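Local coordinates for protein methanogen homoaconitase small subunit (Methanocaldococcus jannaschii, PDB 2PKP) that forms the small subunit of a hydro-lyase that reversibly dehydrates (R)-homocitrate to cis-homoaconitate and hydrates this to homoisocitrate, acting on a broad range of cis-unsaturated tricarboxylic acids, at residues A81-S86 with I101-N106; I19-Y24 with C37-D42; N94-G99 with E145-G150; E109-D114 with T128-T133. All blocks are in the same frame, centred on the assembly; numbering follows the deposited sequence.

Contact 1. Residues A81-S86 with I101-N106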
loop_
_atom_site.group_PDB
_atom_site.type_symbol
_atom_site.label_atom_id
_atom_site.label_comp_id
_atom_site.label_asym_id
_atom_site.label_seq_id
_atom_site.Cartn_x
_atom_site.Cartn_y
_atom_site.Cartn_z
ATOM N N ALA A 81 -0.906 -4.306 -7.616
ATOM C CA ALA A 81 -1.322 -5.460 -8.396
ATOM C C ALA A 81 -1.453 -5.198 -9.886
ATOM O O ALA A 81 -1.666 -4.072 -10.331
ATOM C CB ALA A 81 -2.654 -6.000 -7.854
ATOM N N VAL A 82 -1.328 -6.274 -10.650
ATOM C CA VAL A 82 -1.463 -6.218 -12.092
ATOM C C VAL A 82 -2.474 -7.291 -12.430
ATOM O O VAL A 82 -2.342 -8.434 -11.991
ATOM C CB VAL A 82 -0.135 -6.552 -12.804
ATOM C CG1 VAL A 82 -0.337 -6.583 -14.302
ATOM C CG2 VAL A 82 0.914 -5.528 -12.434
ATOM N N ILE A 83 -3.495 -6.922 -13.186
ATOM C CA ILE A 83 -4.509 -7.883 -13.587
ATOM C C ILE A 83 -4.300 -8.181 -15.067
ATOM O O ILE A 83 -4.257 -7.262 -15.884
ATOM C CB ILE A 83 -5.931 -7.313 -13.391
ATOM C CG1 ILE A 83 -6.109 -6.828 -11.949
ATOM C CG2 ILE A 83 -6.971 -8.386 -13.706
ATOM C CD1 ILE A 83 -7.439 -6.095 -11.714
ATOM N N ALA A 84 -4.163 -9.454 -15.414
ATOM C CA ALA A 84 -3.967 -9.827 -16.813
ATOM C C ALA A 84 -4.626 -11.170 -17.118
ATOM O O ALA A 84 -5.001 -11.907 -16.199
ATOM C CB ALA A 84 -2.467 -9.891 -17.137
ATOM N N LYS A 85 -4.774 -11.477 -18.407
ATOM C CA LYS A 85 -5.360 -12.748 -18.821
ATOM C C LYS A 85 -4.333 -13.843 -18.561
ATOM O O LYS A 85 -4.686 -14.967 -18.220
ATOM C CB LYS A 85 -5.729 -12.725 -20.306
ATOM C CG LYS A 85 -6.880 -11.799 -20.654
ATOM C CD LYS A 85 -7.258 -11.947 -22.123
ATOM C CE LYS A 85 -8.389 -11.016 -22.510
ATOM N NZ LYS A 85 -8.744 -11.165 -23.948
ATOM N N SER A 86 -3.059 -13.503 -18.739
ATOM C CA SER A 86 -1.966 -14.435 -18.481
ATOM C C SER A 86 -0.667 -13.654 -18.287
ATOM O O SER A 86 -0.533 -12.520 -18.756
ATOM C CB SER A 86 -1.819 -15.457 -19.618
ATOM O OG SER A 86 -1.509 -14.837 -20.851
ATOM N N ILE A 101 1.534 -8.154 -6.740
ATOM C CA ILE A 101 0.536 -9.204 -6.939
ATOM C C ILE A 101 0.008 -9.409 -8.357
ATOM O O ILE A 101 -0.652 -8.541 -8.929
ATOM C CB ILE A 101 -0.680 -8.978 -6.013
ATOM C CG1 ILE A 101 -0.212 -8.858 -4.562
ATOM C CG2 ILE A 101 -1.663 -10.142 -6.149
ATOM C CD1 ILE A 101 -1.273 -8.306 -3.619
ATOM N N PRO A 102 0.285 -10.579 -8.940
ATOM C CA PRO A 102 -0.185 -10.875 -10.291
ATOM C C PRO A 102 -1.550 -11.549 -10.154
ATOM O O PRO A 102 -1.676 -12.590 -9.502
ATOM C CB PRO A 102 0.866 -11.843 -10.835
ATOM C CG PRO A 102 1.934 -11.938 -9.731
ATOM C CD PRO A 102 1.188 -11.637 -8.473
ATOM N N ILE A 103 -2.566 -10.950 -10.759
ATOM C CA ILE A 103 -3.916 -11.489 -10.701
ATOM C C ILE A 103 -4.386 -11.884 -12.102
ATOM O O ILE A 103 -4.237 -11.112 -13.048
ATOM C CB ILE A 103 -4.866 -10.442 -10.095
ATOM C CG1 ILE A 103 -4.484 -10.215 -8.629
ATOM C CG2 ILE A 103 -6.314 -10.890 -10.235
ATOM C CD1 ILE A 103 -5.115 -9.010 -8.020
ATOM N N ILE A 104 -4.931 -13.090 -12.232
ATOM C CA ILE A 104 -5.429 -13.579 -13.520
ATOM C C ILE A 104 -6.943 -13.405 -13.616
ATOM O O ILE A 104 -7.668 -13.756 -12.691
ATOM C CB ILE A 104 -5.083 -15.075 -13.715
ATOM C CG1 ILE A 104 -3.563 -15.235 -13.808
ATOM C CG2 ILE A 104 -5.762 -15.627 -14.986
ATOM C CD1 ILE A 104 -3.106 -16.681 -13.939
ATOM N N ALA A 105 -7.409 -12.850 -14.732
ATOM C CA ALA A 105 -8.840 -12.631 -14.954
ATOM C C ALA A 105 -9.111 -12.306 -16.418
ATOM O O ALA A 105 -8.182 -12.020 -17.182
ATOM C CB ALA A 105 -9.338 -11.477 -14.078
ATOM N N ASN A 106 -10.382 -12.349 -16.813
ATOM C CA ASN A 106 -10.729 -12.011 -18.186
ATOM C C ASN A 106 -10.777 -10.490 -18.249
ATOM O O ASN A 106 -11.816 -9.877 -17.988
ATOM C CB ASN A 106 -12.087 -12.593 -18.587
ATOM C CG ASN A 106 -12.466 -12.231 -20.016
ATOM O OD1 ASN A 106 -11.671 -11.633 -20.753
ATOM N ND2 ASN A 106 -13.678 -12.589 -20.415
#
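In Ile-83 the first torsion (chi1 -54°) sets CG2 opposite the backbone N, and this methyl meets Ala-105 CB at 3.9 Å. Ile-103 has much the same first torsion but reaches back with its other branch. Its extended CG1 arm lays CD1 against Ala-81 CB, also at 3.9 Å. Ala-81, Ile-83, Ile-101 and Ile-103 share one face of the sheet; Val-82, Ala-84, Pro-102 and Ile-104 take the other. The strands run parallel, their short axes 23° apart. Val-82 is bonded through both its N and its O. Its N donates to Ile-101 O at 2.9 Å, and its O accepts from Ile-103 N at 2.8 Å. Ala-84 repeats the pattern, giving its N to Ile-103 O and taking Ala-105 N at its O. That last bond is the more bent one, with the donor 35° out of the carbonyl plane. Lys-85 and Asn-106 then run side by side, CE to OD1 3.8 Å, while Lys-85 NZ forms a salt bridge with Asp-108. The two strands and helix 89-98 make a beta-alpha-beta crossover. Strand 101-104 is the outermost strand at this end of the sheet within the chain, and strand 54-57 flanks 81-84 on its other side. Helix 89-98 covers Pro-102 through Tyr-92, Ala-95 and Ile-96, whereas Ile-118 of strand 115-119 packs on Ala-81, Ile-83 and Ile-103.

Contact 2. Residues I19-Y24 with C37-D42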
loop_
_atom_site.group_PDB
_atom_site.type_symbol
_atom_site.label_atom_id
_atom_site.label_comp_id
_atom_site.label_asym_id
_atom_site.label_seq_id
_atom_site.Cartn_x
_atom_site.Cartn_y
_atom_site.Cartn_z
ATOM N N ILE A 19 7.430 -2.097 -20.710
ATOM C CA ILE A 19 7.268 -1.778 -19.298
ATOM C C ILE A 19 8.368 -0.844 -18.795
ATOM O O ILE A 19 8.100 0.119 -18.075
ATOM C CB ILE A 19 7.252 -3.076 -18.447
ATOM C CG1 ILE A 19 6.018 -3.908 -18.809
ATOM C CG2 ILE A 19 7.261 -2.743 -16.959
ATOM C CD1 ILE A 19 5.997 -5.281 -18.173
ATOM N N ILE A 20 9.605 -1.136 -19.173
ATOM C CA ILE A 20 10.745 -0.319 -18.770
ATOM C C ILE A 20 11.844 -0.455 -19.826
ATOM O O ILE A 20 12.682 -1.350 -19.759
ATOM C CB ILE A 20 11.279 -0.746 -17.369
ATOM C CG1 ILE A 20 12.474 0.125 -16.969
ATOM C CG2 ILE A 20 11.657 -2.215 -17.367
ATOM C CD1 ILE A 20 12.125 1.574 -16.713
ATOM N N PRO A 21 11.832 0.432 -20.830
ATOM C CA PRO A 21 12.810 0.438 -21.923
ATOM C C PRO A 21 14.248 0.182 -21.481
ATOM O O PRO A 21 14.715 0.737 -20.487
ATOM C CB PRO A 21 12.621 1.818 -22.531
ATOM C CG PRO A 21 11.138 2.003 -22.400
ATOM C CD PRO A 21 10.879 1.545 -20.981
ATOM N N GLY A 22 14.941 -0.665 -22.239
ATOM C CA GLY A 22 16.319 -1.015 -21.935
ATOM C C GLY A 22 17.265 0.114 -21.557
ATOM O O GLY A 22 18.043 -0.036 -20.616
ATOM N N PRO A 23 17.230 1.259 -22.257
ATOM C CA PRO A 23 18.131 2.366 -21.924
ATOM C C PRO A 23 18.077 2.870 -20.485
ATOM O O PRO A 23 19.088 3.335 -19.952
ATOM C CB PRO A 23 17.742 3.444 -22.937
ATOM C CG PRO A 23 16.301 3.148 -23.216
ATOM C CD PRO A 23 16.316 1.645 -23.345
ATOM N N TYR A 24 16.912 2.778 -19.851
ATOM C CA TYR A 24 16.772 3.248 -18.477
ATOM C C TYR A 24 17.360 2.277 -17.462
ATOM O O TYR A 24 17.547 2.626 -16.299
ATOM C CB TYR A 24 15.301 3.489 -18.143
ATOM C CG TYR A 24 14.609 4.464 -19.064
ATOM C CD1 TYR A 24 13.640 4.031 -19.965
ATOM C CD2 TYR A 24 14.914 5.825 -19.026
ATOM C CE1 TYR A 24 12.986 4.926 -20.807
ATOM C CE2 TYR A 24 14.266 6.732 -19.866
ATOM C CZ TYR A 24 13.303 6.273 -20.753
ATOM O OH TYR A 24 12.649 7.158 -21.578
ATOM N N CYS A 37 7.850 3.859 -16.069
ATOM C CA CYS A 37 7.029 2.664 -16.136
ATOM C C CYS A 37 6.061 2.755 -17.313
ATOM O O CYS A 37 5.383 3.767 -17.491
ATOM C CB CYS A 37 6.249 2.492 -14.830
ATOM S SG CYS A 37 5.317 0.946 -14.739
ATOM N N MET A 38 6.008 1.693 -18.113
ATOM C CA MET A 38 5.130 1.625 -19.287
ATOM C C MET A 38 5.472 2.655 -20.368
ATOM O O MET A 38 4.718 2.816 -21.331
ATOM C CB MET A 38 3.660 1.817 -18.886
ATOM C CG MET A 38 3.192 0.944 -17.741
ATOM S SD MET A 38 3.569 -0.787 -18.017
ATOM C CE MET A 38 2.430 -1.183 -19.319
ATOM N N ALA A 39 6.598 3.347 -20.215
ATOM C CA ALA A 39 7.003 4.366 -21.183
ATOM C C ALA A 39 7.189 3.787 -22.578
ATOM O O ALA A 39 7.165 4.520 -23.564
ATOM C CB ALA A 39 8.292 5.043 -20.728
ATOM N N GLY A 40 7.365 2.470 -22.650
ATOM C CA GLY A 40 7.552 1.807 -23.926
ATOM C C GLY A 40 6.336 1.847 -24.834
ATOM O O GLY A 40 6.475 1.789 -26.054
ATOM N N ILE A 41 5.142 1.937 -24.253
ATOM C CA ILE A 41 3.929 1.989 -25.056
ATOM C C ILE A 41 3.045 3.189 -24.737
ATOM O O ILE A 41 2.227 3.597 -25.561
ATOM C CB ILE A 41 3.100 0.688 -24.921
ATOM C CG1 ILE A 41 2.951 0.299 -23.455
ATOM C CG2 ILE A 41 3.771 -0.434 -25.700
ATOM C CD1 ILE A 41 2.159 -0.980 -23.255
ATOM N N ASP A 42 3.208 3.761 -23.548
ATOM C CA ASP A 42 2.429 4.934 -23.169
ATOM C C ASP A 42 3.283 5.929 -22.394
ATOM O O ASP A 42 3.458 5.808 -21.188
ATOM C CB ASP A 42 1.213 4.533 -22.335
ATOM C CG ASP A 42 0.362 5.727 -21.949
ATOM O OD1 ASP A 42 0.532 6.804 -22.567
ATOM O OD2 ASP A 42 -0.478 5.590 -21.035
#
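Met-38 lies alongside Ile-19, the two side chains pointing the same way. From CB, the Met-38 chain sets CG beside its own backbone N (chi1 -50°). It then bends at chi2 and again at chi3. Neither CB nor CG touches the first segment. SD does, 4.0 Å from Ile-19 CG1 and just as near to Ile-19 CA. CE, at the tip, turns off from Ile-19. Phe-10 and Phe-45 also pack on this side chain. The backbones meet at the same place: Met-38 N donates to Ile-19 O at 2.6 Å, a short bond, with the donor tilted 27° from the carbonyl plane. Cys-37 CA adds a CA-H...O contact to the same oxygen. The contact joins the end of helix 16-19 to the loop between helices 30-34 and 45-48. The second segment falls in the region assigned to the aconitase C-terminal, or swivel, family. Tyr-24, in the first segment, opens the YLRT motif, which includes Arg-26, a residue critical for substrate specificity. The ring of Tyr-24 is stacked with that of His-36. Farther along, Pro-21 sets its ring against the second loop, with CG 3.8 Å from Gly-40 N. The carbonyl of Met-38 accepts from both Ile-41 N and Asp-42 N.

Contact 3. Residues N94-G99 with E145-G150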
loop_
_atom_site.group_PDB
_atom_site.type_symbol
_atom_site.label_atom_id
_atom_site.label_comp_id
_atom_site.label_asym_id
_atom_site.label_seq_id
_atom_site.Cartn_x
_atom_site.Cartn_y
_atom_site.Cartn_z
ATOM N N ASN A 94 9.213 -12.913 -10.689
ATOM C CA ASN A 94 9.819 -11.677 -10.202
ATOM C C ASN A 94 8.809 -10.839 -9.435
ATOM O O ASN A 94 9.132 -10.258 -8.397
ATOM C CB ASN A 94 10.391 -10.854 -11.363
ATOM C CG ASN A 94 11.609 -11.506 -11.995
ATOM O OD1 ASN A 94 12.277 -12.334 -11.372
ATOM N ND2 ASN A 94 11.913 -11.125 -13.231
ATOM N N ALA A 95 7.583 -10.782 -9.945
ATOM C CA ALA A 95 6.536 -10.007 -9.293
ATOM C C ALA A 95 6.321 -10.526 -7.872
ATOM O O ALA A 95 6.309 -9.753 -6.915
ATOM C CB ALA A 95 5.240 -10.101 -10.088
ATOM N N ILE A 96 6.148 -11.837 -7.747
ATOM C CA ILE A 96 5.949 -12.465 -6.443
ATOM C C ILE A 96 7.088 -12.090 -5.495
ATOM O O ILE A 96 6.863 -11.691 -4.351
ATOM C CB ILE A 96 5.925 -14.010 -6.553
ATOM C CG1 ILE A 96 4.751 -14.469 -7.424
ATOM C CG2 ILE A 96 5.845 -14.630 -5.160
ATOM C CD1 ILE A 96 3.389 -14.144 -6.853
ATOM N N ASN A 97 8.316 -12.210 -5.984
ATOM C CA ASN A 97 9.482 -11.917 -5.164
ATOM C C ASN A 97 9.680 -10.477 -4.694
ATOM O O ASN A 97 10.436 -10.250 -3.753
ATOM C CB ASN A 97 10.743 -12.437 -5.856
ATOM C CG ASN A 97 10.775 -13.958 -5.918
ATOM O OD1 ASN A 97 10.254 -14.636 -5.028
ATOM N ND2 ASN A 97 11.397 -14.500 -6.955
ATOM N N VAL A 98 9.019 -9.509 -5.331
ATOM C CA VAL A 98 9.134 -8.116 -4.890
ATOM C C VAL A 98 7.846 -7.659 -4.218
ATOM O O VAL A 98 7.723 -6.503 -3.821
ATOM C CB VAL A 98 9.435 -7.125 -6.049
ATOM C CG1 VAL A 98 10.781 -7.457 -6.692
ATOM C CG2 VAL A 98 8.308 -7.146 -7.068
ATOM N N GLY A 99 6.882 -8.565 -4.096
ATOM C CA GLY A 99 5.624 -8.208 -3.457
ATOM C C GLY A 99 4.567 -7.611 -4.377
ATOM O O GLY A 99 3.597 -7.016 -3.909
ATOM N N GLU A 145 2.457 -17.021 0.206
ATOM C CA GLU A 145 3.177 -16.729 1.451
ATOM C C GLU A 145 4.228 -15.642 1.234
ATOM O O GLU A 145 4.328 -14.693 2.017
ATOM C CB GLU A 145 3.851 -17.993 1.993
ATOM C CG GLU A 145 2.887 -19.119 2.332
ATOM C CD GLU A 145 3.577 -20.317 2.964
ATOM O OE1 GLU A 145 4.524 -20.859 2.352
ATOM O OE2 GLU A 145 3.166 -20.718 4.075
ATOM N N ILE A 146 5.008 -15.782 0.167
ATOM C CA ILE A 146 6.035 -14.801 -0.154
ATOM C C ILE A 146 5.373 -13.439 -0.350
ATOM O O ILE A 146 5.849 -12.427 0.174
ATOM C CB ILE A 146 6.807 -15.207 -1.428
ATOM C CG1 ILE A 146 7.611 -16.482 -1.148
ATOM C CG2 ILE A 146 7.720 -14.070 -1.877
ATOM C CD1 ILE A 146 8.289 -17.087 -2.363
ATOM N N LEU A 147 4.266 -13.418 -1.089
ATOM C CA LEU A 147 3.537 -12.177 -1.325
ATOM C C LEU A 147 3.058 -11.583 -0.008
ATOM O O LEU A 147 3.205 -10.384 0.234
ATOM C CB LEU A 147 2.321 -12.414 -2.226
ATOM C CG LEU A 147 2.562 -12.594 -3.727
ATOM C CD1 LEU A 147 1.235 -12.865 -4.420
ATOM C CD2 LEU A 147 3.221 -11.342 -4.300
ATOM N N ALA A 148 2.473 -12.428 0.834
ATOM C CA ALA A 148 1.967 -11.992 2.128
ATOM C C ALA A 148 3.068 -11.309 2.939
ATOM O O ALA A 148 2.813 -10.350 3.669
ATOM C CB ALA A 148 1.408 -13.184 2.900
ATOM N N ALA A 149 4.295 -11.800 2.807
ATOM C CA ALA A 149 5.413 -11.220 3.534
ATOM C C ALA A 149 5.919 -9.964 2.834
ATOM O O ALA A 149 6.756 -9.241 3.376
ATOM C CB ALA A 149 6.543 -12.243 3.670
ATOM N N GLY A 150 5.416 -9.711 1.629
ATOM C CA GLY A 150 5.830 -8.532 0.885
ATOM C C GLY A 150 7.041 -8.728 -0.013
ATOM O O GLY A 150 7.642 -7.757 -0.479
#
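Ile-96 CD1 presses on the branched end of Leu-147, 3.5 Å from Leu-147 CD1, closer than usual for two methyl carbons. In Ile-96 CG1 lies beside the backbone N (chi1 -62°), and a bend at chi2 (-64°) folds CD1 toward the leucine. Its other branch, CG2, serves Ile-146 instead, meeting that residue's CG2 at 3.8 Å. One isoleucine therefore divides its two branches between neighbouring residues of the other helix, crossing each side chain at about a right angle. In Leu-147 CD1 lies anti to CA (chi2 178°), and the two methyls part. CD1 takes the tip of Ile-96, while CD2 lies against the backbone, 3.6 Å from Ile-96 CA. Ile-146 CG2 likewise reaches backbone, 3.5 Å from Ile-96 O. Asn-97 OD1 lies 4.1 Å from Ile-146 CD1. No hydrogen bond links the segments. Both helices end in Schellman motifs, at Gly-99 and Gly-150, each with positive phi. These two turns come together: Gly-99 CA is 3.6 Å from Gly-150 O, and the missing side chain of Gly-99 permits that approach. Pro-139 packs on Ile-96 and Leu-147. Helix 68-75 meets Asn-94 and Val-98 of helix 89-98, which is followed in the chain by strand 101-104. Helix 152-164 packs on both segments, Leu-152 touching Asn-97 and Tyr-155 touching Ile-146.

Contact 4. Residues E109-D114 with T128-T133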
loop_
_atom_site.group_PDB
_atom_site.type_symbol
_atom_site.label_atom_id
_atom_site.label_comp_id
_atom_site.label_asym_id
_atom_site.label_seq_id
_atom_site.Cartn_x
_atom_site.Cartn_y
_atom_site.Cartn_z
ATOM N N GLU A 109 -13.282 -7.688 -19.680
ATOM C CA GLU A 109 -14.371 -7.152 -18.869
ATOM C C GLU A 109 -14.022 -5.809 -18.249
ATOM O O GLU A 109 -14.882 -5.146 -17.670
ATOM C CB GLU A 109 -14.732 -8.129 -17.740
ATOM C CG GLU A 109 -15.218 -9.502 -18.195
ATOM C CD GLU A 109 -16.595 -9.475 -18.855
ATOM O OE1 GLU A 109 -17.263 -8.424 -18.821
ATOM O OE2 GLU A 109 -17.015 -10.518 -19.399
ATOM N N ILE A 110 -12.760 -5.413 -18.362
ATOM C CA ILE A 110 -12.300 -4.157 -17.783
ATOM C C ILE A 110 -11.860 -3.148 -18.838
ATOM O O ILE A 110 -11.129 -3.488 -19.773
ATOM C CB ILE A 110 -11.128 -4.406 -16.811
ATOM C CG1 ILE A 110 -11.537 -5.451 -15.762
ATOM C CG2 ILE A 110 -10.721 -3.099 -16.144
ATOM C CD1 ILE A 110 -10.383 -5.940 -14.889
ATOM N N LYS A 111 -12.303 -1.905 -18.673
ATOM C CA LYS A 111 -11.966 -0.837 -19.604
ATOM C C LYS A 111 -11.035 0.153 -18.938
ATOM O O LYS A 111 -11.024 0.274 -17.713
ATOM C CB LYS A 111 -13.231 -0.109 -20.066
ATOM C CG LYS A 111 -14.201 -0.976 -20.845
ATOM C CD LYS A 111 -13.576 -1.453 -22.146
ATOM C CE LYS A 111 -14.579 -2.234 -22.992
ATOM N NZ LYS A 111 -14.016 -2.597 -24.332
ATOM N N ASP A 112 -10.259 0.865 -19.748
ATOM C CA ASP A 112 -9.329 1.851 -19.223
ATOM C C ASP A 112 -10.123 2.879 -18.435
ATOM O O ASP A 112 -11.203 3.288 -18.860
ATOM C CB ASP A 112 -8.577 2.541 -20.363
ATOM C CG ASP A 112 -7.476 3.445 -19.862
ATOM O OD1 ASP A 112 -6.555 2.941 -19.188
ATOM O OD2 ASP A 112 -7.534 4.664 -20.135
ATOM N N GLY A 113 -9.600 3.275 -17.278
ATOM C CA GLY A 113 -10.289 4.255 -16.458
ATOM C C GLY A 113 -11.340 3.693 -15.514
ATOM O O GLY A 113 -11.899 4.438 -14.705
ATOM N N ASP A 114 -11.637 2.400 -15.608
ATOM C CA ASP A 114 -12.626 1.817 -14.697
ATOM C C ASP A 114 -12.057 1.849 -13.287
ATOM O O ASP A 114 -10.841 1.859 -13.101
ATOM C CB ASP A 114 -12.937 0.349 -15.040
ATOM C CG ASP A 114 -13.913 0.198 -16.205
ATOM O OD1 ASP A 114 -14.666 1.148 -16.498
ATOM O OD2 ASP A 114 -13.935 -0.889 -16.813
ATOM N N THR A 128 -16.669 -1.325 -9.978
ATOM C CA THR A 128 -17.655 -0.437 -9.383
ATOM C C THR A 128 -18.450 0.468 -10.308
ATOM O O THR A 128 -19.661 0.573 -10.159
ATOM C CB THR A 128 -17.008 0.425 -8.273
ATOM O OG1 THR A 128 -16.063 1.330 -8.855
ATOM C CG2 THR A 128 -16.287 -0.473 -7.263
ATOM N N ASN A 129 -17.793 1.120 -11.262
ATOM C CA ASN A 129 -18.509 2.013 -12.169
ATOM C C ASN A 129 -19.295 1.285 -13.269
ATOM O O ASN A 129 -19.999 1.919 -14.062
ATOM C CB ASN A 129 -17.531 3.013 -12.800
ATOM C CG ASN A 129 -16.401 2.325 -13.556
ATOM O OD1 ASN A 129 -15.653 1.528 -12.987
ATOM N ND2 ASN A 129 -16.278 2.630 -14.844
ATOM N N LYS A 130 -19.195 -0.042 -13.317
ATOM C CA LYS A 130 -19.909 -0.803 -14.341
ATOM C C LYS A 130 -20.930 -1.784 -13.756
ATOM O O LYS A 130 -21.511 -2.594 -14.476
ATOM C CB LYS A 130 -18.911 -1.566 -15.220
ATOM C CG LYS A 130 -18.010 -0.688 -16.092
ATOM C CD LYS A 130 -18.823 0.099 -17.118
ATOM C CE LYS A 130 -18.005 0.422 -18.376
ATOM N NZ LYS A 130 -16.815 1.279 -18.125
ATOM N N ASN A 131 -21.143 -1.708 -12.447
ATOM C CA ASN A 131 -22.085 -2.591 -11.772
ATOM C C ASN A 131 -21.916 -4.065 -12.122
ATOM O O ASN A 131 -22.874 -4.746 -12.487
ATOM C CB ASN A 131 -23.527 -2.162 -12.057
ATOM C CG ASN A 131 -23.890 -0.881 -11.353
ATOM O OD1 ASN A 131 -23.535 -0.682 -10.189
ATOM N ND2 ASN A 131 -24.606 -0.004 -12.045
ATOM N N LYS A 132 -20.687 -4.550 -12.023
ATOM C CA LYS A 132 -20.422 -5.948 -12.288
ATOM C C LYS A 132 -19.178 -6.417 -11.548
ATOM O O LYS A 132 -18.298 -5.626 -11.203
ATOM C CB LYS A 132 -20.284 -6.212 -13.789
ATOM C CG LYS A 132 -19.153 -5.495 -14.497
ATOM C CD LYS A 132 -19.077 -5.994 -15.943
ATOM C CE LYS A 132 -17.960 -5.343 -16.725
ATOM N NZ LYS A 132 -17.908 -5.894 -18.109
ATOM N N THR A 133 -19.131 -7.716 -11.296
ATOM C CA THR A 133 -18.025 -8.335 -10.593
ATOM C C THR A 133 -17.588 -9.548 -11.396
ATOM O O THR A 133 -18.428 -10.284 -11.913
ATOM C CB THR A 133 -18.479 -8.783 -9.199
ATOM O OG1 THR A 133 -18.990 -7.648 -8.494
ATOM C CG2 THR A 133 -17.319 -9.395 -8.409
#
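A type II beta turn from Lys-111 to Asp-114 leads into strand 115-119, and its last residue meets the turn between strands 124-127 and 132-135. Asp-114 OD1 takes two donors. Lys-130 NZ forms a salt bridge 2.7 Å from Asp-114 OD1, which offers its syn lone pair. Asn-129 ND2 also donates at 2.7 Å, from 37° above the carboxylate plane. The carboxylate and amide planes are 57° apart, yet the acceptor stays close to the plane of the amide. Lys-130 bends at chi2 and chi4 to curl its amine onto the oxygen. The other carboxylate oxygen, OD2, binds Lys-111 N at 2.7 Å. The lysine and the two N-H donors around this carboxylate would probably favour its ionised form. Asn-129 OD1 accepts from Ile-115 N, so both ends of that amide are engaged. At the far end Lys-132 stretches out beyond CG and forms a salt bridge with Glu-109: NZ lies 2.7 Å from OE1, nearly in line with its C-O bond. The same NZ makes a weak hydrogen bond to Glu-109 O. This is a type II turn, Gly-113 with positive phi, tied by polar side chains to the turn of the neighbouring antiparallel hairpin 124-127/132-135.

Overall arrangement
Contact 2 comes first along the chain and closes before the others open. Contact 1 follows, and its segments alternate with those of contact 3. Contact 4 lies within the loop that contact 3 closes. Contacts 1 and 3 share helix 89-98 and touch directly, so helices 89-98 and 141-148 both pack on strand 101-104, outermost in this chain. Contacts 1 and 4 reach the same mixed sheet, centres about 15 Å apart. Contacts 3 and 4 lie on opposite sides of the chain's centre, about 27 Å between centres. Contact 2, about 20 Å from contact 1 between centres, alone includes a residue, Tyr-24, of the YLRT motif. The others hold together sheet, helices and a surface turn, away from the annotated sites.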